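Local coordinates for glycerol kinase, putative (Plasmodium falciparum, PDB 2W40), which probably catalyses the ATP-dependent phosphorylation of glycerol to sn-glycerol 3-phosphate, as other members of the FGGY kinase family do, at residues Ser8-Thr13 with Glu442-Gly447; Gly80-Arg85 with Gly244-Gln249; Asn166-Leu171 with Tyr181-Asn186; Gln249-Ile254 with Leu446-Leu451. All blocks are in the same frame, centred on the assembly; numbering follows the deposited sequence. Where two conformers were deposited one is given.

The four contacts illustrate how a two-domain sugar kinase of the actin/Hsp70 superfamily is assembled around its cleft. Interactions 1 and 2 use neighbouring strands 3-11 and 74-83 of one sheet, interaction 2 adding 241-247; their centres lie about 7 Å apart. Centre to centre, interaction 4 lies about 7 Å from interaction 1, sharing helix 443-455, and about 8 Å from interaction 2, sharing helix 248-255. Interaction 3 sits about 14 Å from interactions 1 and 4 but about 8 Å from interaction 2, which it touches through Asn83-Asn186 and Gly247-Thr185. Along the chain, interaction 1 encloses interaction 2, which encloses interaction 3. Interactions 1 and 4 tie the N-terminal family region to the C-terminal one.

Interaction 1. Residues Ser8-Thr13 with Glu442-Gly447; sequences SIDQST and EVTSLG
Ser8 opens the contact with a hydroxyl directed at the start of helix 443-455. With OG lying anti to the backbone N (chi1 177°), it donates to Ser445 O over a short 2.6 Å. The approach is in the carbonyl plane, on a lone pair, and the C=O...OG angle is 117°. The side chain of Ser445 turns elsewhere: its OG bonds back to Glu442 O at 2.9 Å, an acceptor that also takes Leu446 N, and it has a further partner in Tyr21 OH.

Two residues on, Asp10 again points toward the helix, and its carboxylate crosses the Thr444 side chain at about a right angle. OD2 of Asp10 rests 3.6 Å from Thr444 CG2, so the methyl branch does the touching. The same Asp10 oxygen lies 4.2 Å from Glu442 OE1, a pairing of like charges. A water mediates between them, donating one proton to Asp10 OD2 at 2.8 Å and the other to Glu442 OE1 at 2.6 Å. It accepts from Ser445 N at 3.0 Å, and its three bonds thus tie Asp10, Glu442 and the Ser445 amide together. A long, weak ion pair with Lys17 adds to the surroundings of Glu442.

Asp10 begins the segment that, by sequence and topology, probably corresponds to the phosphate 1 motif of the superfamily, and the neighbouring helix probably corresponds to connect 2. Strand 3-11 runs between strands 15-21 and 74-83 in the sheet; Phe19 of the former packs on Glu442 and Ser445, while Thr82 of the latter touches Asp10 and Thr444.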
loop_
_atom_site.group_PDB
_atom_site.type_symbol
_atom_site.label_atom_id
_atom_site.label_comp_id
_atom_site.label_asym_id
_atom_site.label_seq_id
_atom_site.Cartn_x
_atom_site.Cartn_y
_atom_site.Cartn_z
ATOM N N SER C 8 -18.843 -32.733 12.011
ATOM C CA SER C 8 -17.829 -31.873 12.624
ATOM C C SER C 8 -18.144 -30.433 12.191
ATOM O O SER C 8 -18.168 -30.184 10.953
ATOM C CB SER C 8 -16.402 -32.310 12.234
ATOM O OG SER C 8 -15.474 -31.403 12.787
ATOM N N ILE C 9 -18.428 -29.530 13.171
ATOM C CA ILE C 9 -18.735 -28.142 12.852
ATOM C C ILE C 9 -17.438 -27.351 13.142
ATOM O O ILE C 9 -16.898 -27.412 14.281
ATOM C CB ILE C 9 -19.874 -27.599 13.735
ATOM C CG1 ILE C 9 -21.182 -28.403 13.420
ATOM C CG2 ILE C 9 -19.908 -26.043 13.590
ATOM C CD1 ILE C 9 -22.246 -28.225 14.491
ATOM N N ASP C 10 -16.969 -26.565 12.150
ATOM C CA ASP C 10 -15.829 -25.643 12.357
ATOM C C ASP C 10 -16.356 -24.213 12.115
ATOM O O ASP C 10 -16.627 -23.809 11.012
ATOM C CB ASP C 10 -14.705 -26.021 11.406
ATOM C CG ASP C 10 -13.540 -25.097 11.391
ATOM O OD1 ASP C 10 -13.438 -24.231 12.266
ATOM O OD2 ASP C 10 -12.642 -25.297 10.461
ATOM N N GLN C 11 -16.663 -23.524 13.179
ATOM C CA GLN C 11 -17.164 -22.187 13.150
ATOM C C GLN C 11 -15.911 -21.294 13.157
ATOM O O GLN C 11 -15.323 -21.020 14.211
ATOM C CB GLN C 11 -18.113 -21.916 14.352
ATOM C CG GLN C 11 -19.043 -20.722 14.181
ATOM C CD GLN C 11 -18.275 -19.442 13.805
ATOM O OE1 GLN C 11 -17.630 -18.825 14.643
ATOM N NE2 GLN C 11 -18.206 -19.171 12.489
ATOM N N SER C 12 -15.455 -20.968 11.964
ATOM C CA SER C 12 -14.186 -20.301 11.760
ATOM C C SER C 12 -14.359 -18.793 11.708
ATOM O O SER C 12 -15.474 -18.244 11.803
ATOM C CB SER C 12 -13.498 -20.900 10.507
ATOM O OG SER C 12 -12.154 -20.517 10.444
ATOM N N THR C 13 -13.231 -18.089 11.605
ATOM C CA THR C 13 -13.308 -16.581 11.666
ATOM C C THR C 13 -14.118 -16.034 10.512
ATOM O O THR C 13 -14.932 -15.138 10.725
ATOM C CB THR C 13 -11.924 -15.971 11.633
ATOM O OG1 THR C 13 -11.155 -16.549 12.714
ATOM C CG2 THR C 13 -11.969 -14.483 11.921
ATOM N N GLU C 442 -8.203 -29.688 5.698
ATOM C CA GLU C 442 -9.203 -29.367 6.793
ATOM C C GLU C 442 -8.933 -30.132 8.069
ATOM O O GLU C 442 -9.847 -30.675 8.679
ATOM C CB GLU C 442 -10.665 -29.487 6.362
ATOM C CG GLU C 442 -11.063 -28.547 5.210
ATOM C CD GLU C 442 -11.182 -27.041 5.579
ATOM O OE1 GLU C 442 -11.046 -26.615 6.767
ATOM O OE2 GLU C 442 -11.499 -26.266 4.628
ATOM N N VAL C 443 -7.693 -30.044 8.572
ATOM C CA VAL C 443 -7.306 -30.848 9.742
ATOM C C VAL C 443 -8.023 -30.333 11.018
ATOM O O VAL C 443 -8.216 -31.124 11.989
ATOM C CB VAL C 443 -5.786 -30.962 10.019
ATOM C CG1 VAL C 443 -5.031 -31.534 8.803
ATOM C CG2 VAL C 443 -5.165 -29.644 10.337
ATOM N N THR C 444 -8.423 -29.043 11.027
ATOM C CA THR C 444 -9.252 -28.565 12.171
ATOM C C THR C 444 -10.529 -29.369 12.392
ATOM O O THR C 444 -10.810 -29.858 13.500
ATOM C CB THR C 444 -9.570 -27.081 11.978
ATOM O OG1 THR C 444 -8.303 -26.370 12.068
ATOM C CG2 THR C 444 -10.540 -26.586 13.068
ATOM N N SER C 445 -11.356 -29.493 11.339
ATOM C CA SER C 445 -12.596 -30.292 11.431
ATOM C C SER C 445 -12.309 -31.760 11.742
ATOM O O SER C 445 -13.084 -32.400 12.425
ATOM C CB SER C 445 -13.395 -30.157 10.171
ATOM O OG SER C 445 -12.761 -30.788 9.051
ATOM N N LEU C 446 -11.190 -32.291 11.200
ATOM C CA LEU C 446 -10.812 -33.678 11.442
ATOM C C LEU C 446 -10.557 -33.906 12.938
ATOM O O LEU C 446 -11.022 -34.927 13.514
ATOM C CB LEU C 446 -9.595 -34.014 10.603
ATOM C CG LEU C 446 -9.089 -35.390 10.620
ATOM C CD1 LEU C 446 -10.127 -36.373 10.232
ATOM C CD2 LEU C 446 -7.802 -35.360 9.752
ATOM N N GLY C 447 -9.906 -32.969 13.630
ATOM C CA GLY C 447 -9.663 -33.179 15.041
ATOM C C GLY C 447 -10.929 -33.251 15.907
ATOM O O GLY C 447 -11.033 -34.066 16.814
HETATM O O HOH W 1 -11.656 -27.487 9.102
#

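Interaction 2. Residues Gly80-Arg85 with Gly244-Gln249; sequences GITNQR and GCIGDQ. With GOL (glycerol), chain B.
Gly80 and Ile81 pair with Gly244 and Cys245 as adjacent parallel strands in the RNase H-like fold of the N-terminal region, and the glycerol site opens at their C-terminal ends.

Backbone bonds set the register: Ile81 N donates to Gly244 O at 2.9 Å, and Ile246 N returns the bond to Ile81 O. The parallel spacing is kept further on, Asp248 N donating to Asn83 O at 3.0 Å as the second chain passes from Gly247 into helix 248-255. Between these last two backbone bonds, Thr82 OG1 donates to Ile246 O at 2.7 Å from above the carbonyl plane.

The charged contact is looser. Arg85 NE and Asp248 OD1 form a long salt bridge, the oxygen lying well out of the guanidinium plane; Glu308 is a stronger partner of this arginine. Gln249 CB sits 3.6 Å above the guanidinium plane, over its centre.

Glycerol is gripped by polar bonds from both segments. Arg85 N and NE converge on glycerol O2, and NH2 donates to O3, while Glu86 and Tyr137 contribute further bonds. The Asp248 carboxylate accepts through both oxygens, from glycerol O2 at OD1 and from glycerol O1 at OD2, each 2.5 Å.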
loop_
_atom_site.group_PDB
_atom_site.type_symbol
_atom_site.label_atom_id
_atom_site.label_comp_id
_atom_site.label_asym_id
_atom_site.label_seq_id
_atom_site.Cartn_x
_atom_site.Cartn_y
_atom_site.Cartn_z
ATOM N N GLY C 80 -19.091 -33.047 16.793
ATOM C CA GLY C 80 -17.944 -32.330 17.406
ATOM C C GLY C 80 -17.961 -30.856 16.943
ATOM O O GLY C 80 -18.380 -30.535 15.823
ATOM N N ILE C 81 -17.574 -29.988 17.877
ATOM C CA ILE C 81 -17.590 -28.563 17.681
ATOM C C ILE C 81 -16.178 -28.018 17.836
ATOM O O ILE C 81 -15.468 -28.327 18.815
ATOM C CB ILE C 81 -18.529 -27.874 18.683
ATOM C CG1 ILE C 81 -19.954 -28.270 18.293
ATOM C CG2 ILE C 81 -18.317 -26.350 18.666
ATOM C CD1 ILE C 81 -21.067 -27.737 19.133
ATOM N N THR C 82 -15.742 -27.196 16.857
ATOM C CA THR C 82 -14.525 -26.429 16.990
ATOM C C THR C 82 -14.723 -25.052 16.442
ATOM O O THR C 82 -15.669 -24.818 15.684
ATOM C CB THR C 82 -13.329 -27.217 16.340
ATOM O OG1 THR C 82 -12.121 -26.621 16.760
ATOM C CG2 THR C 82 -13.437 -27.317 14.828
ATOM N N ASN C 83 -13.877 -24.129 16.851
ATOM C CA ASN C 83 -14.225 -22.717 16.639
ATOM C C ASN C 83 -13.063 -21.785 16.756
ATOM O O ASN C 83 -12.097 -22.071 17.444
ATOM C CB ASN C 83 -15.181 -22.295 17.785
ATOM C CG ASN C 83 -14.534 -22.515 19.180
ATOM O OD1 ASN C 83 -14.398 -23.677 19.634
ATOM N ND2 ASN C 83 -14.213 -21.368 19.930
ATOM N N GLN C 84 -13.167 -20.667 16.048
ATOM C CA GLN C 84 -12.321 -19.514 16.242
ATOM C C GLN C 84 -12.339 -19.189 17.766
ATOM O O GLN C 84 -13.433 -19.080 18.389
ATOM C CB GLN C 84 -12.898 -18.322 15.446
ATOM C CG GLN C 84 -14.371 -18.042 15.636
ATOM C CD GLN C 84 -14.809 -16.605 15.317
ATOM O OE1 GLN C 84 -14.040 -15.657 15.496
ATOM N NE2 GLN C 84 -16.076 -16.449 14.942
ATOM N N ARG C 85 -11.158 -19.081 18.337
ATOM C CA ARG C 85 -10.981 -18.895 19.754
ATOM C C ARG C 85 -11.094 -17.356 20.087
ATOM O O ARG C 85 -11.099 -16.543 19.144
ATOM C CB ARG C 85 -9.668 -19.466 20.165
ATOM C CG ARG C 85 -9.537 -20.981 19.874
ATOM C CD ARG C 85 -8.092 -21.567 20.070
ATOM N NE ARG C 85 -7.209 -20.821 19.207
ATOM C CZ ARG C 85 -5.880 -20.796 19.315
ATOM N NH1 ARG C 85 -5.265 -21.611 20.173
ATOM N NH2 ARG C 85 -5.170 -19.916 18.625
ATOM N N GLY C 244 -17.813 -33.789 21.402
ATOM C CA GLY C 244 -16.488 -33.252 21.429
ATOM C C GLY C 244 -16.486 -31.781 21.183
ATOM O O GLY C 244 -17.300 -31.282 20.458
ATOM N N CYS C 245 -15.578 -31.078 21.852
ATOM C CA CYS C 245 -15.427 -29.652 21.729
ATOM C C CYS C 245 -14.057 -29.208 22.034
ATOM O O CYS C 245 -13.500 -29.598 23.043
ATOM C CB CYS C 245 -16.348 -29.018 22.718
ATOM S SG CYS C 245 -16.529 -27.173 22.598
ATOM N N ILE C 246 -13.491 -28.396 21.166
ATOM C CA ILE C 246 -12.076 -27.966 21.273
ATOM C C ILE C 246 -11.888 -26.672 20.450
ATOM O O ILE C 246 -12.554 -26.518 19.414
ATOM C CB ILE C 246 -11.124 -29.119 20.812
ATOM C CG1 ILE C 246 -9.695 -28.794 21.100
ATOM C CG2 ILE C 246 -11.411 -29.439 19.299
ATOM C CD1 ILE C 246 -8.734 -30.030 21.166
ATOM N N GLY C 247 -10.978 -25.794 20.891
ATOM C CA GLY C 247 -10.552 -24.649 20.133
ATOM C C GLY C 247 -9.887 -25.078 18.789
ATOM O O GLY C 247 -9.286 -26.141 18.691
ATOM N N ASP C 248 -10.113 -24.287 17.730
ATOM C CA ASP C 248 -9.701 -24.657 16.395
ATOM C C ASP C 248 -8.259 -25.029 16.255
ATOM O O ASP C 248 -7.959 -26.116 15.640
ATOM C CB ASP C 248 -10.232 -23.745 15.282
ATOM C CG ASP C 248 -9.750 -22.264 15.355
ATOM O OD1 ASP C 248 -8.937 -21.925 16.219
ATOM O OD2 ASP C 248 -10.241 -21.451 14.515
ATOM N N GLN C 249 -7.364 -24.228 16.830
ATOM C CA GLN C 249 -5.910 -24.485 16.560
ATOM C C GLN C 249 -5.475 -25.782 17.329
ATOM O O GLN C 249 -4.593 -26.532 16.873
ATOM C CB GLN C 249 -5.081 -23.302 16.878
ATOM C CG GLN C 249 -5.404 -22.077 15.998
ATOM C CD GLN C 249 -5.529 -22.439 14.507
ATOM O OE1 GLN C 249 -4.608 -23.152 14.008
ATOM N NE2 GLN C 249 -6.652 -22.096 13.834
HETATM C C1 GOL B . -8.597 -18.388 14.782
HETATM O O1 GOL B . -8.586 -19.588 13.977
HETATM C C2 GOL B . -7.922 -18.681 16.040
HETATM O O2 GOL B . -8.696 -19.515 16.886
HETATM C C3 GOL B . -7.606 -17.342 16.778
HETATM O O3 GOL B . -6.824 -17.553 17.908
#

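Interaction 3. Residues Asn166-Leu171 with Tyr181-Asn186; sequences NINTWL and YTDVTN
A helix-turn-strand connection within the N-terminal FGGY region brings the first turn of helix 167-176, through Asn168 and Thr169, against the short strand 181-183 and the capped helix 184-187 that follows it.

Asn168 buries the largest share of any residue here. Its CG is held between the backbone N and the carbonyl carbon (chi1 58°), which sends the amide across to the other segment. From there ND2 donates to Thr182 OG1 at 3.0 Å in an almost straight bond (166°), with the hydroxyl in the amide plane. The Asn186 amide comes from the opposite direction and stacks on that of Asn168, the planes only 21° apart and Asn186 ND2 3.4 Å from Asn168 CG. Alongside, Thr169 OG1 donates to Tyr181 O at 2.8 Å. One water joins Asn166 OD1 to Thr182 OG1, Asn166 ND2 being hydrogen-bonded to Ser139 OG, and a second links Thr169 O to Tyr181 N.

The second amide of the stack is fixed from its own segment and from the sheet. Asn186 ND2 donates to the syn lone pair of Asp183 OD1 at 2.8 Å, the oxygen lying in the plane of the amide, while Asn186 OD1 accepts from Asn83.

Asp183 also accepts the backbone amide of Asn186 at OD2, 3.3 Å from its N, and, weakly, that of Thr185. Such capture of first-turn amides by a carboxylate is the classic side-chain N-cap of a helix, here placed directly at the end of a strand.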
loop_
_atom_site.group_PDB
_atom_site.type_symbol
_atom_site.label_atom_id
_atom_site.label_comp_id
_atom_site.label_asym_id
_atom_site.label_seq_id
_atom_site.Cartn_x
_atom_site.Cartn_y
_atom_site.Cartn_z
ATOM N N ASN C 166 -17.362 -17.958 24.751
ATOM C CA ASN C 166 -16.742 -18.049 23.481
ATOM C C ASN C 166 -17.674 -18.691 22.417
ATOM O O ASN C 166 -18.753 -19.095 22.726
ATOM C CB ASN C 166 -15.427 -18.757 23.569
ATOM C CG ASN C 166 -14.323 -18.032 24.420
ATOM O OD1 ASN C 166 -13.670 -18.713 25.246
ATOM N ND2 ASN C 166 -14.103 -16.710 24.247
ATOM N N ILE C 167 -17.223 -18.841 21.181
ATOM C CA ILE C 167 -18.110 -19.266 20.112
ATOM C C ILE C 167 -18.612 -20.717 20.349
ATOM O O ILE C 167 -19.721 -21.056 20.073
ATOM C CB ILE C 167 -17.414 -19.133 18.752
ATOM C CG1 ILE C 167 -17.258 -17.653 18.365
ATOM C CG2 ILE C 167 -18.103 -19.991 17.623
ATOM C CD1 ILE C 167 -18.563 -17.036 17.872
ATOM N N ASN C 168 -17.737 -21.549 20.932
ATOM C CA ASN C 168 -18.157 -22.888 21.264
ATOM C C ASN C 168 -19.322 -22.944 22.205
ATOM O O ASN C 168 -20.295 -23.666 21.971
ATOM C CB ASN C 168 -17.049 -23.718 21.868
ATOM C CG ASN C 168 -16.455 -23.132 23.113
ATOM O OD1 ASN C 168 -16.135 -21.920 23.139
ATOM N ND2 ASN C 168 -16.179 -23.980 24.106
ATOM N N THR C 169 -19.239 -22.112 23.279
ATOM C CA THR C 169 -20.311 -21.960 24.250
ATOM C C THR C 169 -21.618 -21.477 23.602
ATOM O O THR C 169 -22.742 -21.974 23.918
ATOM C CB THR C 169 -19.858 -21.059 25.391
ATOM O OG1 THR C 169 -18.647 -21.572 25.918
ATOM C CG2 THR C 169 -20.956 -21.007 26.530
ATOM N N TRP C 170 -21.481 -20.515 22.683
ATOM C CA TRP C 170 -22.604 -19.944 21.967
ATOM C C TRP C 170 -23.318 -21.090 21.117
ATOM O O TRP C 170 -24.557 -21.233 21.132
ATOM C CB TRP C 170 -22.112 -18.793 21.115
ATOM C CG TRP C 170 -23.105 -18.131 20.219
ATOM C CD1 TRP C 170 -23.049 -18.070 18.845
ATOM C CD2 TRP C 170 -24.337 -17.464 20.598
ATOM N NE1 TRP C 170 -24.148 -17.367 18.348
ATOM C CE2 TRP C 170 -24.967 -17.015 19.383
ATOM C CE3 TRP C 170 -24.967 -17.240 21.831
ATOM C CZ2 TRP C 170 -26.166 -16.284 19.374
ATOM C CZ3 TRP C 170 -26.149 -16.530 21.839
ATOM C CH2 TRP C 170 -26.754 -16.046 20.618
ATOM N N LEU C 171 -22.543 -21.814 20.360
ATOM C CA LEU C 171 -23.104 -22.859 19.517
ATOM C C LEU C 171 -23.809 -23.918 20.350
ATOM O O LEU C 171 -24.901 -24.349 20.036
ATOM C CB LEU C 171 -21.989 -23.445 18.637
ATOM C CG LEU C 171 -21.693 -22.835 17.304
ATOM C CD1 LEU C 171 -21.743 -21.317 17.240
ATOM C CD2 LEU C 171 -20.497 -23.482 16.581
ATOM N N TYR C 181 -21.592 -24.551 28.532
ATOM C CA TYR C 181 -20.368 -25.269 28.653
ATOM C C TYR C 181 -19.282 -24.635 27.836
ATOM O O TYR C 181 -19.508 -24.053 26.810
ATOM C CB TYR C 181 -20.499 -26.726 28.132
ATOM C CG TYR C 181 -21.394 -27.619 28.918
ATOM C CD1 TYR C 181 -21.188 -27.826 30.234
ATOM C CD2 TYR C 181 -22.343 -28.388 28.286
ATOM C CE1 TYR C 181 -21.952 -28.714 30.963
ATOM C CE2 TYR C 181 -23.131 -29.286 29.000
ATOM C CZ TYR C 181 -22.926 -29.441 30.350
ATOM O OH TYR C 181 -23.655 -30.352 31.067
ATOM N N THR C 182 -18.073 -24.878 28.292
ATOM C CA THR C 182 -16.882 -24.681 27.493
ATOM C C THR C 182 -15.964 -25.888 27.713
ATOM O O THR C 182 -16.317 -26.838 28.384
ATOM C CB THR C 182 -16.114 -23.336 27.804
ATOM O OG1 THR C 182 -15.180 -23.059 26.738
ATOM C CG2 THR C 182 -15.481 -23.322 29.203
ATOM N N ASP C 183 -14.854 -25.829 27.035
ATOM C CA ASP C 183 -13.802 -26.853 27.174
ATOM C C ASP C 183 -12.507 -26.217 27.598
ATOM O O ASP C 183 -12.307 -24.985 27.496
ATOM C CB ASP C 183 -13.631 -27.648 25.906
ATOM C CG ASP C 183 -12.924 -26.854 24.859
ATOM O OD1 ASP C 183 -13.606 -26.133 24.096
ATOM O OD2 ASP C 183 -11.673 -26.856 24.839
ATOM N N VAL C 184 -11.630 -27.023 28.185
ATOM C CA VAL C 184 -10.381 -26.493 28.737
ATOM C C VAL C 184 -9.495 -25.707 27.746
ATOM O O VAL C 184 -8.799 -24.752 28.126
ATOM C CB VAL C 184 -9.503 -27.638 29.301
ATOM C CG1 VAL C 184 -10.042 -28.290 30.569
ATOM C CG2 VAL C 184 -9.231 -28.688 28.248
ATOM N N THR C 185 -9.506 -26.045 26.475
ATOM C CA THR C 185 -8.741 -25.296 25.467
ATOM C C THR C 185 -9.293 -23.876 25.210
ATOM O O THR C 185 -8.527 -22.900 25.296
ATOM C CB THR C 185 -8.504 -26.051 24.156
ATOM O OG1 THR C 185 -9.738 -26.190 23.407
ATOM C CG2 THR C 185 -7.856 -27.421 24.466
ATOM N N ASN C 186 -10.623 -23.767 25.034
ATOM C CA ASN C 186 -11.238 -22.475 24.881
ATOM C C ASN C 186 -11.161 -21.634 26.157
ATOM O O ASN C 186 -10.886 -20.430 26.069
ATOM C CB ASN C 186 -12.685 -22.625 24.427
ATOM C CG ASN C 186 -12.796 -22.763 22.878
ATOM O OD1 ASN C 186 -12.498 -21.812 22.148
ATOM N ND2 ASN C 186 -13.265 -23.890 22.413
HETATM O O HOH W 2 -14.211 -20.567 27.117
HETATM O O HOH W 3 -22.810 -23.848 26.012
#

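Interaction 4. Residues Gln249-Ile254 with Leu446-Leu451; sequences QQSACI and LGAAVL
Ile254, Ser251 and Gly447 bring helix 248-255 across helix 443-455 at 72°, the axes of the short segments approaching to 7.4 Å. By sequence and position these probably correspond to the connect 1 and connect 2 helices of the superfamily.

Ile254 buries the most surface, its contacts here being those of one of two modelled conformers. With CG1 anti to the carbonyl carbon (chi1 -62°), the CG2 branch rests 4.0 Å from Val450 CG1, close also to Gly447 O. The other branch reaches Leu451, whose side chain it crosses at about a right angle; the unusual nearness of CD1 to the leucine methyls is doubtful.

At the crossing point the backbones themselves meet. Gly447, with no side chain, lets its CA come within 3.4 Å of Ser251 O in a nearly straight C-H...O contact (162° at the hydrogen). Ser251 OG passes over the Gly447-Ala448 peptide, yet its hydrogen bond goes to Thr444 O, one turn earlier on the same helix.

Apart from that single hydroxyl bond just beyond the segment, the contact rests on methyl packing and a weak C-H...O interaction. Such chemistry is consistent with the hinge role of crossing connect helices in this superfamily, where they may shift as the domains open and close.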
loop_
_atom_site.group_PDB
_atom_site.type_symbol
_atom_site.label_atom_id
_atom_site.label_comp_id
_atom_site.label_asym_id
_atom_site.label_seq_id
_atom_site.Cartn_x
_atom_site.Cartn_y
_atom_site.Cartn_z
ATOM N N GLN C 249 -7.364 -24.228 16.830
ATOM C CA GLN C 249 -5.910 -24.485 16.560
ATOM C C GLN C 249 -5.475 -25.782 17.329
ATOM O O GLN C 249 -4.593 -26.532 16.873
ATOM C CB GLN C 249 -5.081 -23.302 16.878
ATOM C CG GLN C 249 -5.404 -22.077 15.998
ATOM C CD GLN C 249 -5.529 -22.439 14.507
ATOM O OE1 GLN C 249 -4.608 -23.152 14.008
ATOM N NE2 GLN C 249 -6.652 -22.096 13.834
ATOM N N GLN C 250 -6.006 -25.999 18.547
ATOM C CA GLN C 250 -5.816 -27.257 19.268
ATOM C C GLN C 250 -6.467 -28.424 18.525
ATOM O O GLN C 250 -5.890 -29.545 18.443
ATOM C CB GLN C 250 -6.362 -27.093 20.702
ATOM C CG GLN C 250 -5.462 -26.294 21.583
ATOM C CD GLN C 250 -5.828 -24.837 21.748
ATOM O OE1 GLN C 250 -6.459 -24.260 20.837
ATOM N NE2 GLN C 250 -5.325 -24.173 22.879
ATOM N N SER C 251 -7.599 -28.181 17.897
ATOM C CA SER C 251 -8.266 -29.214 17.034
ATOM C C SER C 251 -7.299 -29.692 15.953
ATOM O O SER C 251 -7.180 -30.889 15.693
ATOM C CB SER C 251 -9.600 -28.754 16.468
ATOM O OG SER C 251 -10.384 -29.834 16.066
ATOM N N ALA C 252 -6.593 -28.771 15.330
ATOM C CA ALA C 252 -5.639 -29.079 14.303
ATOM C C ALA C 252 -4.454 -29.907 14.821
ATOM O O ALA C 252 -3.859 -30.746 14.067
ATOM C CB ALA C 252 -5.147 -27.755 13.692
ATOM N N CYS C 253 -4.039 -29.725 16.071
ATOM C CA CYS C 253 -3.073 -30.604 16.783
ATOM C C CYS C 253 -3.553 -32.043 16.865
ATOM O O CYS C 253 -2.792 -32.964 16.587
ATOM C CB CYS C 253 -2.779 -30.141 18.190
ATOM S SG CYS C 253 -2.002 -28.504 18.281
ATOM N N ILE C 254 -4.852 -32.224 17.113
ATOM C CA ILE C 254 -5.359 -33.588 17.173
ATOM C C ILE C 254 -5.448 -34.153 15.746
ATOM O O ILE C 254 -5.043 -35.310 15.537
ATOM C CB ILE C 254 -6.677 -33.678 17.948
ATOM C CG1 ILE C 254 -6.493 -33.251 19.403
ATOM C CG2 ILE C 254 -7.223 -35.123 17.991
ATOM C CD1 ILE C 254 -7.822 -33.259 20.175
ATOM N N LEU C 446 -11.190 -32.291 11.200
ATOM C CA LEU C 446 -10.812 -33.678 11.442
ATOM C C LEU C 446 -10.557 -33.906 12.938
ATOM O O LEU C 446 -11.022 -34.927 13.514
ATOM C CB LEU C 446 -9.595 -34.014 10.603
ATOM C CG LEU C 446 -9.089 -35.390 10.620
ATOM C CD1 LEU C 446 -10.127 -36.373 10.232
ATOM C CD2 LEU C 446 -7.802 -35.360 9.752
ATOM N N GLY C 447 -9.906 -32.969 13.630
ATOM C CA GLY C 447 -9.663 -33.179 15.041
ATOM C C GLY C 447 -10.929 -33.251 15.907
ATOM O O GLY C 447 -11.033 -34.066 16.814
ATOM N N ALA C 448 -11.939 -32.458 15.552
ATOM C CA ALA C 448 -13.204 -32.428 16.246
ATOM C C ALA C 448 -13.989 -33.720 15.996
ATOM O O ALA C 448 -14.713 -34.187 16.882
ATOM C CB ALA C 448 -14.040 -31.218 15.838
ATOM N N ALA C 449 -13.873 -34.275 14.792
ATOM C CA ALA C 449 -14.565 -35.536 14.480
ATOM C C ALA C 449 -13.908 -36.630 15.272
ATOM O O ALA C 449 -14.570 -37.516 15.748
ATOM C CB ALA C 449 -14.462 -35.765 12.978
ATOM N N VAL C 450 -12.576 -36.561 15.417
ATOM C CA VAL C 450 -11.839 -37.540 16.244
ATOM C C VAL C 450 -12.334 -37.518 17.712
ATOM O O VAL C 450 -12.640 -38.598 18.299
ATOM C CB VAL C 450 -10.263 -37.422 16.120
ATOM C CG1 VAL C 450 -9.520 -38.259 17.230
ATOM C CG2 VAL C 450 -9.818 -37.758 14.646
ATOM N N LEU C 451 -12.400 -36.322 18.290
ATOM C CA LEU C 451 -12.779 -36.259 19.666
ATOM C C LEU C 451 -14.234 -36.762 19.846
ATOM O O LEU C 451 -14.510 -37.525 20.761
ATOM C CB LEU C 451 -12.613 -34.807 20.219
ATOM C CG LEU C 451 -11.250 -34.180 20.357
ATOM C CD1 LEU C 451 -11.484 -32.628 20.520
ATOM C CD2 LEU C 451 -10.508 -34.814 21.473
#